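PDB 4KKI: transcobalamin-1 from Homo sapiens, which binds vitamin B12 with femtomolar affinity, carries it and protects it from the acid of the stomach. Local coordinates for residues 336-341 with 346-351; 361-366 with 373-378. All blocks are in the same frame, centred on the assembly; numbering follows the deposited sequence.

Contact 1 of 2, residues 336-341 with 346-351. With NAG (2-acetamido-2-deoxy-beta-D-glucopyranose), chain H; NAG (2-acetamido-2-deoxy-beta-D-glucopyranose), chain C.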
# COMPACT_ATOMS: atom_id res chain seq x y z
N VAL A 336 12.43 22.88 16.40
CA VAL A 336 13.03 22.16 15.29
C VAL A 336 13.51 23.10 14.18
O VAL A 336 13.11 24.26 14.13
CB VAL A 336 12.03 21.17 14.66
CG1 VAL A 336 11.71 20.04 15.63
CG2 VAL A 336 10.77 21.89 14.23
N ASN A 337 14.36 22.58 13.30
CA ASN A 337 14.80 23.32 12.13
C ASN A 337 13.97 22.95 10.91
O ASN A 337 14.31 22.02 10.17
CB ASN A 337 16.29 23.06 11.87
CG ASN A 337 16.81 23.80 10.65
OD1 ASN A 337 16.34 24.88 10.31
ND2 ASN A 337 17.80 23.20 9.98
N TYR A 338 12.87 23.67 10.70
CA TYR A 338 11.97 23.40 9.58
C TYR A 338 12.40 24.12 8.31
O TYR A 338 12.53 25.35 8.30
CB TYR A 338 10.54 23.80 9.94
CG TYR A 338 9.54 23.60 8.83
CD1 TYR A 338 9.15 22.33 8.43
CD2 TYR A 338 8.97 24.69 8.18
CE1 TYR A 338 8.23 22.15 7.42
CE2 TYR A 338 8.05 24.52 7.17
CZ TYR A 338 7.68 23.24 6.79
OH TYR A 338 6.76 23.06 5.78
N SER A 339 12.61 23.36 7.25
CA SER A 339 13.03 23.94 5.98
C SER A 339 12.19 23.45 4.81
O SER A 339 11.71 22.31 4.80
CB SER A 339 14.52 23.65 5.73
OG SER A 339 14.76 22.26 5.61
N VAL A 340 12.01 24.32 3.82
CA VAL A 340 11.33 23.95 2.59
C VAL A 340 12.30 24.10 1.42
O VAL A 340 12.69 25.22 1.07
CB VAL A 340 10.10 24.84 2.33
CG1 VAL A 340 9.51 24.54 0.95
CG2 VAL A 340 9.06 24.63 3.42
N ARG A 341 12.72 22.98 0.85
CA ARG A 341 13.68 22.99 -0.25
C ARG A 341 13.03 22.75 -1.61
O ARG A 341 12.34 21.74 -1.82
CB ARG A 341 14.80 21.98 -0.00
CG ARG A 341 15.64 21.66 -1.24
CD ARG A 341 16.88 20.85 -0.89
NE ARG A 341 17.96 21.69 -0.38
CZ ARG A 341 18.31 21.77 0.90
NH1 ARG A 341 17.67 21.04 1.81
NH2 ARG A 341 19.30 22.57 1.26
N TYR A 346 14.19 27.70 2.13
CA TYR A 346 13.68 28.61 3.15
C TYR A 346 13.60 27.86 4.48
O TYR A 346 13.11 26.73 4.52
CB TYR A 346 12.29 29.12 2.77
CG TYR A 346 12.17 29.65 1.36
CD1 TYR A 346 11.85 28.80 0.30
CD2 TYR A 346 12.38 31.00 1.07
CE1 TYR A 346 11.74 29.28 -0.99
CE2 TYR A 346 12.28 31.48 -0.22
CZ TYR A 346 11.95 30.62 -1.25
OH TYR A 346 11.84 31.08 -2.54
N PHE A 347 14.09 28.47 5.55
CA PHE A 347 14.11 27.80 6.85
C PHE A 347 13.82 28.73 8.02
O PHE A 347 14.13 29.92 7.98
CB PHE A 347 15.44 27.08 7.07
CG PHE A 347 16.62 28.01 7.17
CD1 PHE A 347 17.26 28.45 6.03
CD2 PHE A 347 17.08 28.43 8.40
CE1 PHE A 347 18.35 29.30 6.11
CE2 PHE A 347 18.17 29.28 8.50
CZ PHE A 347 18.80 29.72 7.35
N THR A 348 13.21 28.17 9.06
CA THR A 348 12.96 28.88 10.31
C THR A 348 13.11 27.90 11.47
O THR A 348 13.23 26.70 11.26
CB THR A 348 11.53 29.46 10.38
OG1 THR A 348 10.59 28.48 9.91
CG2 THR A 348 11.40 30.71 9.54
N ASN A 349 13.10 28.42 12.68
CA ASN A 349 13.00 27.58 13.83
C ASN A 349 11.59 27.73 14.35
O ASN A 349 11.16 28.82 14.68
CB ASN A 349 14.05 27.94 14.88
CG ASN A 349 13.95 29.38 15.34
OD1 ASN A 349 13.81 30.30 14.54
ND2 ASN A 349 14.02 29.58 16.65
N VAL A 350 10.85 26.63 14.37
CA VAL A 350 9.49 26.67 14.88
C VAL A 350 9.41 26.03 16.26
O VAL A 350 10.19 25.13 16.59
CB VAL A 350 8.48 25.99 13.92
CG1 VAL A 350 8.97 26.11 12.48
CG2 VAL A 350 8.27 24.54 14.29
N THR A 351 8.47 26.49 17.07
CA THR A 351 8.28 25.93 18.39
C THR A 351 6.86 25.41 18.52
O THR A 351 5.90 26.14 18.31
CB THR A 351 8.60 26.95 19.49
OG1 THR A 351 9.94 27.43 19.32
CG2 THR A 351 8.49 26.31 20.85
C1 NAG H . 18.63 24.19 9.33
C2 NAG H . 20.11 23.97 9.65
C3 NAG H . 20.96 25.04 8.98
C4 NAG H . 20.65 25.10 7.49
C5 NAG H . 19.15 25.23 7.25
C6 NAG H . 18.86 25.14 5.76
C7 NAG H . 21.05 22.99 11.65
C8 NAG H . 21.76 23.34 12.93
N2 NAG H . 20.34 23.96 11.08
O3 NAG H . 22.33 24.74 9.16
O4 NAG H . 21.31 26.21 6.91
O5 NAG H . 18.42 24.23 7.93
O6 NAG H . 17.46 25.14 5.56
O7 NAG H . 21.14 21.86 11.18
C1 NAG C . 13.95 30.90 17.23
C2 NAG C . 12.89 31.53 18.17
C3 NAG C . 13.24 32.87 18.80
C4 NAG C . 14.72 32.95 19.10
C5 NAG C . 15.48 32.68 17.83
C6 NAG C . 16.96 32.92 18.04
C7 NAG C . 10.75 30.69 17.42
C8 NAG C . 9.43 31.05 16.79
N2 NAG C . 11.66 31.66 17.42
O3 NAG C . 12.53 33.03 20.02
O4 NAG C . 15.01 34.26 19.59
O5 NAG C . 15.29 31.32 17.51
O6 NAG C . 17.49 31.93 18.92
O7 NAG C . 10.97 29.60 17.89

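Contact 2 of 2, residues 361-366 with 373-378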
# COMPACT_ATOMS: atom_id res chain seq x y z
N VAL A 361 3.98 21.53 12.67
CA VAL A 361 5.14 22.36 12.36
C VAL A 361 4.88 23.17 11.11
O VAL A 361 5.14 24.38 11.07
CB VAL A 361 6.40 21.49 12.18
CG1 VAL A 361 7.54 22.32 11.59
CG2 VAL A 361 6.82 20.86 13.50
N MET A 362 4.37 22.51 10.07
CA MET A 362 4.07 23.16 8.80
C MET A 362 3.05 24.28 8.98
O MET A 362 3.19 25.35 8.39
CB MET A 362 3.56 22.14 7.79
CG MET A 362 4.55 21.04 7.45
SD MET A 362 3.94 19.90 6.20
CE MET A 362 3.65 21.02 4.83
N GLU A 363 2.04 24.03 9.80
CA GLU A 363 0.97 25.00 10.02
C GLU A 363 1.45 26.23 10.79
O GLU A 363 0.99 27.34 10.53
CB GLU A 363 -0.21 24.34 10.75
CG GLU A 363 -0.93 23.30 9.90
CD GLU A 363 -2.07 22.63 10.65
OE1 GLU A 363 -2.10 22.72 11.89
OE2 GLU A 363 -2.93 22.01 9.99
N LYS A 364 2.37 26.03 11.73
CA LYS A 364 2.96 27.15 12.46
C LYS A 364 3.80 28.02 11.53
O LYS A 364 3.75 29.24 11.60
CB LYS A 364 3.81 26.66 13.63
CG LYS A 364 3.07 26.64 14.96
CD LYS A 364 2.54 28.02 15.32
CE LYS A 364 3.67 29.03 15.46
NZ LYS A 364 3.16 30.42 15.67
N ALA A 365 4.56 27.37 10.65
CA ALA A 365 5.38 28.09 9.69
C ALA A 365 4.51 28.86 8.70
O ALA A 365 4.86 29.96 8.27
CB ALA A 365 6.31 27.13 8.96
N GLN A 366 3.37 28.27 8.35
CA GLN A 366 2.43 28.92 7.43
C GLN A 366 1.89 30.21 8.04
O GLN A 366 1.68 31.20 7.34
CB GLN A 366 1.28 27.97 7.08
CG GLN A 366 0.30 28.55 6.06
CD GLN A 366 -0.75 27.54 5.62
OE1 GLN A 366 -1.11 27.48 4.44
NE2 GLN A 366 -1.24 26.75 6.56
N PHE A 373 5.83 29.67 3.46
CA PHE A 373 5.49 28.40 4.08
C PHE A 373 4.02 28.02 3.92
O PHE A 373 3.55 27.08 4.55
CB PHE A 373 5.89 28.42 5.56
CG PHE A 373 7.37 28.53 5.78
CD1 PHE A 373 8.25 27.68 5.12
CD2 PHE A 373 7.89 29.49 6.63
CE1 PHE A 373 9.62 27.78 5.32
CE2 PHE A 373 9.26 29.60 6.83
CZ PHE A 373 10.12 28.74 6.17
N GLY A 374 3.31 28.75 3.07
CA GLY A 374 1.93 28.42 2.77
C GLY A 374 1.85 27.16 1.94
O GLY A 374 2.55 27.03 0.93
N PHE A 375 1.01 26.22 2.35
CA PHE A 375 0.92 24.94 1.66
C PHE A 375 -0.51 24.50 1.40
O PHE A 375 -1.46 25.01 2.00
CB PHE A 375 1.68 23.85 2.43
CG PHE A 375 1.03 23.46 3.73
CD1 PHE A 375 1.24 24.20 4.88
CD2 PHE A 375 0.21 22.34 3.80
CE1 PHE A 375 0.64 23.83 6.08
CE2 PHE A 375 -0.39 21.97 4.99
CZ PHE A 375 -0.17 22.71 6.13
N THR A 376 -0.66 23.54 0.49
CA THR A 376 -1.95 22.95 0.19
C THR A 376 -1.91 21.45 0.47
O THR A 376 -1.04 20.74 -0.04
CB THR A 376 -2.35 23.17 -1.28
OG1 THR A 376 -2.39 24.57 -1.56
CG2 THR A 376 -3.71 22.55 -1.57
N MET A 377 -2.84 20.98 1.29
CA MET A 377 -2.94 19.57 1.59
C MET A 377 -4.30 19.02 1.22
O MET A 377 -5.30 19.73 1.25
CB MET A 377 -2.67 19.31 3.07
CG MET A 377 -3.57 20.11 4.00
SD MET A 377 -3.82 19.27 5.57
CE MET A 377 -4.86 17.91 5.05
N GLU A 378 -4.34 17.74 0.86
CA GLU A 378 -5.59 17.06 0.58
C GLU A 378 -5.76 15.88 1.52
O GLU A 378 -4.79 15.22 1.89
CB GLU A 378 -5.64 16.60 -0.88
CG GLU A 378 -5.56 17.74 -1.89
CD GLU A 378 -5.68 17.25 -3.32
OE1 GLU A 378 -6.17 16.12 -3.53
OE2 GLU A 378 -5.28 17.99 -4.24
O HOH W 1 4.68 24.90 5.99
O HOH W 2 -3.32 24.72 4.71

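Contact 1 of 2, residues 336-341 with 346-351
A beta hairpin opens the C-terminal beta domain, and residues 336-341 and 346-351 lie on its two antiparallel strands, paired from Val336 with Val350 to Val340 with Tyr346. Hydrogen-bonded pairs alternate with non-hydrogen-bonded ones. The bond from Val340 N to Tyr346 O is short (2.7 Å) and straight (165° at the hydrogen), whereas Tyr338 N reaches Thr348 O only weakly. At the non-hydrogen-bonded Ser339-Phe347 pair the chains draw in to 4.1 Å between CA atoms, and Ser339 CA makes a CA-H...O contact to Tyr346 O. Strand 345-353 is an edge of a mixed sheet, and strand 426-432 lies along the other side of 336-341, parallel to it. On the face carrying Val336, Tyr338 and Val350, the two valines cross obliquely, CG2 to CG2 at 3.6 Å, while Val350 CG1 packs on Tyr338 CB. The other face bears sugar. Asn337 ND2 is bonded to C1 of one N-acetylglucosamine, whose C5 lies 3.7 Å above the Phe347 ring plane, displaced from the ring centre; with CG between backbone N and carbonyl carbon (chi1 65°), that ring stands up beside the glycan. Asn349 ND2 carries a second sugar, and the acetamide O7 of that sugar accepts a 2.8 Å hydrogen bond from Thr351 OG1.

Contact 2 of 2, residues 361-366 with 373-378
This is a buried helix-to-strand contact within the C-terminal beta domain, where helix 358-368 packs against the chain that leaves the short helix 370-373 and enters strand 375-379. Phe375 is the main point of contact. Met362 reaches one face of its ring, the chain bending at chi3 to set CE 3.8 Å from the ring centroid in a CH-pi contact, with SD farther out above the same face. Glu363 meets the ring differently, its CG lying at the edge near CZ and in the ring plane. Gln366 has its CG anti to the backbone N (chi1 -177°), and its extended chain crosses that of Phe375 at about a right angle, the amide plane tilted only 25° from the ring plane. Its OE1 accepts a 3.2 Å hydrogen bond from Phe375 N, the donor standing 59° out of the amide's carbonyl plane, and NE2 comes to 3.5 Å from Phe375 CE1. Losing this amide to an alanine would probably leave Phe375 N without its side-chain acceptor and open a gap beside the ring. Nearer the turn, Ala365 CB packs on Phe373 CG at 3.6 Å, while Ala365 O lies at the edge of the Phe373 ring. One water donates to both Met362 O and Phe373 O, bridging the two backbones; a second donates to Phe375 O and weakly accepts from Gln366 NE2. Met362 also touches Ile386, a cobalamin-binding residue on strand 384-389; with its methyl against the Phe375 ring and its sulfur more distant, the pair is a Met-aromatic contact between helix and strand.

Overall arrangement
Contacts 1 and 2 follow each other along the chain of the C-terminal beta domain, with centres about 11 Å apart. Contact 1 joins two strands mostly through backbone hydrogen bonds and is only partly buried, its outer face given to glycans; contact 2 is buried and rests chiefly on side chains, with one hydrogen bond to a side-chain amide and two bridging waters. They hold different elements but meet on the hairpin face that bears Tyr338 and Val350. There Tyr338 OH packs 3.4 Å from Met362 CG, Val350 CG2 lies 3.6 Å from Val361 CG1, and the rings of Tyr338 and Phe373 meet at about 55°. Helix 358-368 thus packs on both the hairpin and the start of strand 375-379.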